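Side-chain contacts in tetratricopeptide TPR_2 repeat protein (Thermobaculum terrenum, PDB 5DJS), which is of unknown function but joins tetratricopeptide repeats to a family 41 glycosyltransferase-type GT-B fold, with uridine-5'-diphosphate bound in the model: residues Lys352-Leu357 with Arg380-Arg385; Val412-Leu417 with Asp470-Leu475. The protein carries 1 engineered substitution. All coordinates share one frame; numbering follows the deposited sequence.

Contact 1: Lys352-Leu357 with Arg380-Arg385; sequences KILLAL and RALEGR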
ATOM      1  N   LYS A 352      26.081  -7.765   2.537  1.00 54.94           N
ATOM      2  CA  LYS A 352      27.103  -8.231   1.582  1.00 55.79           C
ATOM      3  C   LYS A 352      27.609  -7.134   0.643  1.00 53.13           C
ATOM      4  O   LYS A 352      28.801  -7.081   0.336  1.00 54.72           O
ATOM      5  CB  LYS A 352      26.591  -9.424   0.769  1.00 59.52           C
ATOM      6  CG  LYS A 352      26.513 -10.703   1.586  1.00 64.16           C
ATOM      7  CD  LYS A 352      25.977 -11.866   0.776  1.00 71.86           C
ATOM      8  CE  LYS A 352      25.793 -13.092   1.658  1.00 77.89           C
ATOM      9  NZ  LYS A 352      25.170 -14.209   0.898  1.00 83.29           N
ATOM     10  N   ILE A 353      26.699  -6.272   0.202  1.00 49.87           N
ATOM     11  CA  ILE A 353      27.042  -5.047  -0.532  1.00 47.10           C
ATOM     12  C   ILE A 353      27.942  -4.130   0.315  1.00 48.52           C
ATOM     13  O   ILE A 353      28.943  -3.622  -0.182  1.00 48.09           O
ATOM     14  CB  ILE A 353      25.763  -4.278  -0.970  1.00 47.11           C
ATOM     15  CG1 ILE A 353      25.029  -5.044  -2.085  1.00 46.56           C
ATOM     16  CG2 ILE A 353      26.083  -2.862  -1.438  1.00 48.27           C
ATOM     17  CD1 ILE A 353      23.585  -4.635  -2.295  1.00 44.58           C
ATOM     18  N   LEU A 354      27.583  -3.923   1.583  1.00 48.49           N
ATOM     19  CA  LEU A 354      28.334  -3.017   2.462  1.00 48.12           C
ATOM     20  C   LEU A 354      29.702  -3.567   2.903  1.00 51.89           C
ATOM     21  O   LEU A 354      30.593  -2.777   3.247  1.00 51.61           O
ATOM     22  CB  LEU A 354      27.490  -2.600   3.675  1.00 46.65           C
ATOM     23  CG  LEU A 354      26.282  -1.685   3.405  1.00 48.37           C
ATOM     24  CD1 LEU A 354      25.376  -1.564   4.629  1.00 47.12           C
ATOM     25  CD2 LEU A 354      26.707  -0.301   2.950  1.00 50.74           C
ATOM     26  N   LEU A 355      29.873  -4.892   2.911  1.00 53.62           N
ATOM     27  CA  LEU A 355      31.191  -5.485   3.168  1.00 55.07           C
ATOM     28  C   LEU A 355      32.099  -5.246   1.971  1.00 60.50           C
ATOM     29  O   LEU A 355      33.249  -4.833   2.134  1.00 63.17           O
ATOM     30  CB  LEU A 355      31.099  -6.986   3.446  1.00 52.14           C
ATOM     31  CG  LEU A 355      30.445  -7.441   4.747  1.00 53.57           C
ATOM     32  CD1 LEU A 355      30.510  -8.967   4.842  1.00 53.66           C
ATOM     33  CD2 LEU A 355      31.085  -6.805   5.969  1.00 53.15           C
ATOM     34  N   ALA A 356      31.564  -5.499   0.776  1.00 65.74           N
ATOM     35  CA  ALA A 356      32.308  -5.358  -0.486  1.00 66.17           C
ATOM     36  C   ALA A 356      32.606  -3.916  -0.901  1.00 63.16           C
ATOM     37  O   ALA A 356      33.470  -3.698  -1.750  1.00 65.13           O
ATOM     38  CB  ALA A 356      31.570  -6.081  -1.608  1.00 68.02           C
ATOM     39  N   LEU A 357      31.878  -2.950  -0.335  1.00 60.73           N
ATOM     40  CA  LEU A 357      32.147  -1.519  -0.537  1.00 59.55           C
ATOM     41  C   LEU A 357      32.308  -0.882   0.841  1.00 60.68           C
ATOM     42  O   LEU A 357      31.420  -0.154   1.306  1.00 56.26           O
ATOM     43  CB  LEU A 357      31.014  -0.852  -1.324  1.00 59.74           C
ATOM     44  CG  LEU A 357      30.806  -1.363  -2.754  1.00 61.06           C
ATOM     45  CD1 LEU A 357      29.493  -0.843  -3.317  1.00 61.84           C
ATOM     46  CD2 LEU A 357      31.965  -0.985  -3.662  1.00 61.74           C
ATOM     47  N   ARG A 380      21.585  -3.407  15.264  1.00 46.74           N
ATOM     48  CA  ARG A 380      22.084  -4.694  15.747  1.00 50.67           C
ATOM     49  C   ARG A 380      21.936  -5.798  14.707  1.00 48.07           C
ATOM     50  O   ARG A 380      22.817  -6.651  14.581  1.00 50.04           O
ATOM     51  CB  ARG A 380      21.407  -5.123  17.057  1.00 57.36           C
ATOM     52  CG  ARG A 380      22.074  -6.348  17.689  1.00 64.74           C
ATOM     53  CD  ARG A 380      21.759  -6.541  19.169  1.00 69.80           C
ATOM     54  NE  ARG A 380      20.541  -7.331  19.384  1.00 78.30           N
ATOM     55  CZ  ARG A 380      20.435  -8.659  19.239  1.00 82.25           C
ATOM     56  NH1 ARG A 380      21.475  -9.410  18.852  1.00 85.54           N
ATOM     57  NH2 ARG A 380      19.265  -9.250  19.471  1.00 80.23           N
ATOM     58  N   ALA A 381      20.828  -5.788  13.973  1.00 46.68           N
ATOM     59  CA  ALA A 381      20.609  -6.762  12.907  1.00 47.91           C
ATOM     60  C   ALA A 381      21.733  -6.713  11.876  1.00 50.08           C
ATOM     61  O   ALA A 381      22.196  -7.760  11.413  1.00 50.73           O
ATOM     62  CB  ALA A 381      19.258  -6.538  12.241  1.00 47.62           C
ATOM     63  N   LEU A 382      22.191  -5.504  11.539  1.00 52.84           N
ATOM     64  CA  LEU A 382      23.322  -5.358  10.616  1.00 54.74           C
ATOM     65  C   LEU A 382      24.672  -5.770  11.214  1.00 53.03           C
ATOM     66  O   LEU A 382      25.442  -6.466  10.536  1.00 49.85           O
ATOM     67  CB  LEU A 382      23.396  -3.948  10.006  1.00 57.02           C
ATOM     68  CG  LEU A 382      22.812  -3.886   8.583  1.00 58.35           C
ATOM     69  CD1 LEU A 382      21.343  -3.494   8.582  1.00 58.38           C
ATOM     70  CD2 LEU A 382      23.614  -2.926   7.731  1.00 61.66           C
ATOM     71  N   GLU A 383      24.949  -5.378  12.465  1.00 52.23           N
ATOM     72  CA  GLU A 383      26.202  -5.792  13.147  1.00 51.96           C
ATOM     73  C   GLU A 383      26.346  -7.313  13.208  1.00 51.12           C
ATOM     74  O   GLU A 383      27.441  -7.840  12.989  1.00 49.41           O
ATOM     75  CB  GLU A 383      26.344  -5.176  14.550  1.00 51.93           C
ATOM     76  CG  GLU A 383      26.430  -3.651  14.560  1.00 53.25           C
ATOM     77  CD  GLU A 383      27.414  -3.079  15.585  1.00 54.73           C
ATOM     78  OE1 GLU A 383      28.146  -2.114  15.229  1.00 51.01           O
ATOM     79  OE2 GLU A 383      27.459  -3.581  16.738  1.00 51.28           O
ATOM     80  N   GLY A 384      25.237  -8.007  13.464  1.00 51.62           N
ATOM     81  CA  GLY A 384      25.189  -9.471  13.407  1.00 53.10           C
ATOM     82  C   GLY A 384      25.583 -10.081  12.069  1.00 53.37           C
ATOM     83  O   GLY A 384      25.989 -11.238  12.026  1.00 54.56           O
ATOM     84  N   ARG A 385      25.438  -9.314  10.984  1.00 55.09           N
ATOM     85  CA  ARG A 385      25.925  -9.691   9.642  1.00 54.70           C
ATOM     86  C   ARG A 385      27.302  -9.081   9.290  1.00 55.22           C
ATOM     87  O   ARG A 385      27.668  -9.029   8.110  1.00 55.46           O
ATOM     88  CB  ARG A 385      24.890  -9.276   8.582  1.00 53.34           C
ATOM     89  CG  ARG A 385      23.519  -9.896   8.786  1.00 51.19           C
ATOM     90  CD  ARG A 385      22.456  -9.180   7.980  1.00 52.12           C
ATOM     91  NE  ARG A 385      21.232  -9.977   7.883  1.00 52.66           N
ATOM     92  CZ  ARG A 385      20.251 -10.028   8.790  1.00 50.89           C
ATOM     93  NH1 ARG A 385      20.287  -9.306   9.908  1.00 49.10           N
ATOM     94  NH2 ARG A 385      19.201 -10.815   8.562  1.00 53.02           N
TER
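Leu354 and Leu382 mark the nearest backbone approach of 352-357 and 380-385, their CA atoms lying 9.9 Å apart. Each segment covers the last turn of a helix and the start of the turn that follows, in the Rossmann-like half of a GT-B fold. Helix 344-356 links strand 332-335 to 361-365, and helix 372-383 links 361-365 to 392-395, so the two helices belong to successive beta-alpha-beta crossovers of one parallel sheet. Helical phi/psi values stop at Ala356, and Leu357 is the first residue to leave them. In the other segment, Arg385 N bonds back to Leu382 O three residues earlier.

At this spacing the helices meet through the ends of long side chains, and only 92 Å² is buried between the segments. From Leu354 the branch CD1 reaches CD2 of Leu382 at 3.8 Å, and the two side chains cross at about a right angle. Leu354 can present that methyl because its CG stands beside the backbone N and opposite the carbonyl carbon (chi1 -69°). Val387, in the loop after the second helix, touches both leucines and extends the buried apolar patch.

Leu355 lies nearer the solvent. Its CD1 passes Arg385 O at 4.3 Å, a loose van der Waals approach with no hydrogen bond crossing between the segments. The side chain of Arg385 runs beside helix 344-356, touching Leu347 and Ala351, and its NE forms a salt bridge with Asp348, an ionic tie from the turn after helix 372-383 to helix 344-356. The guanidinium also turns back on its own segment: NH1 donates to Ala381 O at 2.9 Å, with the acceptor close to the guanidinium plane but the donor 55° out of the Ala381 carbonyl plane.

Contact 2: Val412-Leu417 with Asp470-Leu475; sequences VALDTL and DIALGL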
ATOM      1  N   VAL A 412      22.591   5.809  -5.176  1.00 49.54           N
ATOM      2  CA  VAL A 412      21.881   4.625  -5.666  1.00 47.31           C
ATOM      3  C   VAL A 412      20.771   4.257  -4.681  1.00 48.40           C
ATOM      4  O   VAL A 412      20.997   4.261  -3.466  1.00 50.85           O
ATOM      5  CB  VAL A 412      22.841   3.421  -5.774  1.00 44.91           C
ATOM      6  CG1 VAL A 412      22.099   2.145  -6.173  1.00 42.33           C
ATOM      7  CG2 VAL A 412      23.978   3.725  -6.744  1.00 45.06           C
ATOM      8  N   ALA A 413      19.590   3.919  -5.202  1.00 46.71           N
ATOM      9  CA  ALA A 413      18.486   3.417  -4.374  1.00 43.36           C
ATOM     10  C   ALA A 413      18.398   1.902  -4.449  1.00 41.03           C
ATOM     11  O   ALA A 413      18.590   1.312  -5.514  1.00 38.86           O
ATOM     12  CB  ALA A 413      17.181   4.030  -4.811  1.00 45.12           C
ATOM     13  N   LEU A 414      18.117   1.274  -3.312  1.00 41.93           N
ATOM     14  CA  LEU A 414      17.969  -0.182  -3.230  1.00 41.93           C
ATOM     15  C   LEU A 414      16.520  -0.523  -2.933  1.00 38.68           C
ATOM     16  O   LEU A 414      15.923   0.055  -2.025  1.00 36.02           O
ATOM     17  CB  LEU A 414      18.871  -0.750  -2.133  1.00 43.01           C
ATOM     18  CG  LEU A 414      20.369  -0.495  -2.300  1.00 44.16           C
ATOM     19  CD1 LEU A 414      21.132  -0.951  -1.066  1.00 45.04           C
ATOM     20  CD2 LEU A 414      20.908  -1.190  -3.538  1.00 45.34           C
ATOM     21  N   ASP A 415      15.963  -1.453  -3.701  1.00 37.83           N
ATOM     22  CA  ASP A 415      14.559  -1.865  -3.552  1.00 40.36           C
ATOM     23  C   ASP A 415      14.467  -3.106  -2.682  1.00 38.51           C
ATOM     24  O   ASP A 415      15.402  -3.903  -2.631  1.00 38.68           O
ATOM     25  CB  ASP A 415      13.964  -2.154  -4.928  1.00 41.35           C
ATOM     26  CG  ASP A 415      12.509  -2.594  -4.879  1.00 43.04           C
ATOM     27  OD1 ASP A 415      11.727  -1.969  -4.132  1.00 44.41           O
ATOM     28  OD2 ASP A 415      12.155  -3.573  -5.591  1.00 42.95           O
ATOM     29  N   THR A 416      13.333  -3.263  -2.005  1.00 37.45           N
ATOM     30  CA  THR A 416      13.122  -4.383  -1.086  1.00 36.83           C
ATOM     31  C   THR A 416      12.648  -5.664  -1.778  1.00 38.50           C
ATOM     32  O   THR A 416      12.153  -5.647  -2.909  1.00 38.67           O
ATOM     33  CB  THR A 416      12.115  -4.008   0.009  1.00 35.37           C
ATOM     34  OG1 THR A 416      10.947  -3.440  -0.592  1.00 35.97           O
ATOM     35  CG2 THR A 416      12.718  -2.989   0.963  1.00 34.68           C
ATOM     36  N   LEU A 417      12.844  -6.774  -1.078  1.00 40.23           N
ATOM     37  CA  LEU A 417      12.306  -8.071  -1.456  1.00 42.53           C
ATOM     38  C   LEU A 417      11.842  -8.798  -0.171  1.00 43.58           C
ATOM     39  O   LEU A 417      12.316  -8.467   0.921  1.00 39.45           O
ATOM     40  CB  LEU A 417      13.364  -8.900  -2.192  1.00 43.27           C
ATOM     41  CG  LEU A 417      14.733  -9.058  -1.507  1.00 45.19           C
ATOM     42  CD1 LEU A 417      15.163 -10.514  -1.352  1.00 43.95           C
ATOM     43  CD2 LEU A 417      15.794  -8.277  -2.259  1.00 48.07           C
ATOM     44  N   ASP A 470      25.749  -7.717  -7.444  1.00 57.70           N
ATOM     45  CA  ASP A 470      26.673  -7.331  -8.533  1.00 57.98           C
ATOM     46  C   ASP A 470      26.297  -6.018  -9.216  1.00 58.79           C
ATOM     47  O   ASP A 470      27.174  -5.200  -9.509  1.00 60.42           O
ATOM     48  CB  ASP A 470      26.764  -8.430  -9.605  1.00 58.28           C
ATOM     49  CG  ASP A 470      27.472  -9.680  -9.116  1.00 59.48           C
ATOM     50  OD1 ASP A 470      27.984  -9.703  -7.980  1.00 65.21           O
ATOM     51  OD2 ASP A 470      27.509 -10.664  -9.876  1.00 61.06           O
ATOM     52  N   ILE A 471      25.003  -5.823  -9.465  1.00 58.39           N
ATOM     53  CA  ILE A 471      24.516  -4.578 -10.069  1.00 58.50           C
ATOM     54  C   ILE A 471      24.764  -3.389  -9.132  1.00 56.06           C
ATOM     55  O   ILE A 471      25.203  -2.333  -9.588  1.00 56.80           O
ATOM     56  CB  ILE A 471      23.031  -4.685 -10.500  1.00 59.89           C
ATOM     57  CG1 ILE A 471      22.911  -5.666 -11.678  1.00 61.81           C
ATOM     58  CG2 ILE A 471      22.473  -3.326 -10.918  1.00 60.94           C
ATOM     59  CD1 ILE A 471      21.503  -6.136 -11.990  1.00 61.09           C
ATOM     60  N   ALA A 472      24.503  -3.573  -7.838  1.00 54.25           N
ATOM     61  CA  ALA A 472      24.716  -2.519  -6.837  1.00 53.42           C
ATOM     62  C   ALA A 472      26.204  -2.194  -6.640  1.00 54.52           C
ATOM     63  O   ALA A 472      26.562  -1.032  -6.415  1.00 49.71           O
ATOM     64  CB  ALA A 472      24.081  -2.907  -5.508  1.00 51.61           C
ATOM     65  N   LEU A 473      27.047  -3.225  -6.697  1.00 56.30           N
ATOM     66  CA  LEU A 473      28.507  -3.063  -6.671  1.00 58.31           C
ATOM     67  C   LEU A 473      29.008  -2.287  -7.894  1.00 62.61           C
ATOM     68  O   LEU A 473      29.747  -1.307  -7.748  1.00 64.76           O
ATOM     69  CB  LEU A 473      29.203  -4.433  -6.581  1.00 58.80           C
ATOM     70  CG  LEU A 473      29.545  -4.987  -5.190  1.00 59.27           C
ATOM     71  CD1 LEU A 473      28.512  -4.645  -4.129  1.00 59.05           C
ATOM     72  CD2 LEU A 473      29.774  -6.497  -5.247  1.00 58.36           C
ATOM     73  N   GLY A 474      28.594  -2.730  -9.084  1.00 64.02           N
ATOM     74  CA  GLY A 474      28.932  -2.065 -10.346  1.00 65.01           C
ATOM     75  C   GLY A 474      28.617  -0.578 -10.383  1.00 64.84           C
ATOM     76  O   GLY A 474      29.396   0.201 -10.927  1.00 68.90           O
ATOM     77  N   LEU A 475      27.483  -0.189  -9.803  1.00 61.75           N
ATOM     78  CA  LEU A 475      27.085   1.221  -9.718  1.00 60.72           C
ATOM     79  C   LEU A 475      27.849   2.014  -8.653  1.00 60.91           C
ATOM     80  O   LEU A 475      28.088   3.212  -8.821  1.00 62.41           O
ATOM     81  CB  LEU A 475      25.582   1.346  -9.446  1.00 59.94           C
ATOM     82  CG  LEU A 475      24.587   0.893 -10.519  1.00 59.44           C
ATOM     83  CD1 LEU A 475      23.177   1.198 -10.038  1.00 59.77           C
ATOM     84  CD2 LEU A 475      24.831   1.559 -11.860  1.00 60.84           C
TER
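Val412 and Leu475 come together where helix 465-477 lies against strand 412-414, an inner strand of the parallel Rossmann-like sheet, and their CA atoms are 7.4 Å apart. The helical segment starts at Asp470, whose carbonyl oxygen receives the backbone N-H of Gly474. One residue on, Ile471 turns to Val436 on the neighbouring strand 435-438 and also accepts, through its O, the amide of Leu475. These two bonds show an unbroken helical turn carrying the contact residues.

Ala472 is the first to reach 412-417: its CB meets CD2 of Leu414 at 4.1 Å. Leu414 is the longer partner here. Its CG lies beside the backbone N, opposite the carbonyl carbon (chi1 -60°), and carries CD2 across to the short alanine methyl. A turn later Leu475 takes up Val412, with CB 3.9 Å from Val412 CG2 and CD1 4.1 Å from Val412 CG1. Both valine methyls are thus used, and the two side chains cross at a slant. Residues two apart on the strand are therefore matched with residues three apart on the helix. Phe333 of strand 332-335 touches Val412 and Leu414, continuing the apolar layer over the adjacent strand.

The residue after Leu414, Asp415, is polar: its carboxylate bonds to Thr448, Ser420 and the backbone N of Gly421, a residue of the UDP pocket, while the side chain of Leu414 lies about 12 Å from the nucleotide. All four touching residues are buried, and neither a hydrogen bond nor a charge joins the segments; the 143 Å² hidden between them thus implies cohesion by dispersion and exclusion of water.

Along the chain, both segments of contact 1 precede those of contact 2, and the contact centres lie 14 Å apart in the same Rossmann-like half of the GT-B fold. Both involve elements of one six-stranded parallel sheet: contact 1 joins two helices that connect its strands, whereas contact 2 lays helix 465-477 on inner strand 412-414. Helix 344-356 is the bridge. Away from helix 372-383, its Ile353 CD1 packs on Ala472 CB at 3.7 Å, and Leu357, just past its end, brings CD1 to Leu473 CD1 at 4.0 Å. Helices 372-383, 344-356 and 465-477 thus form a continuous layer, tying the crossovers at 332-395 to the helix after the sheet's last strand.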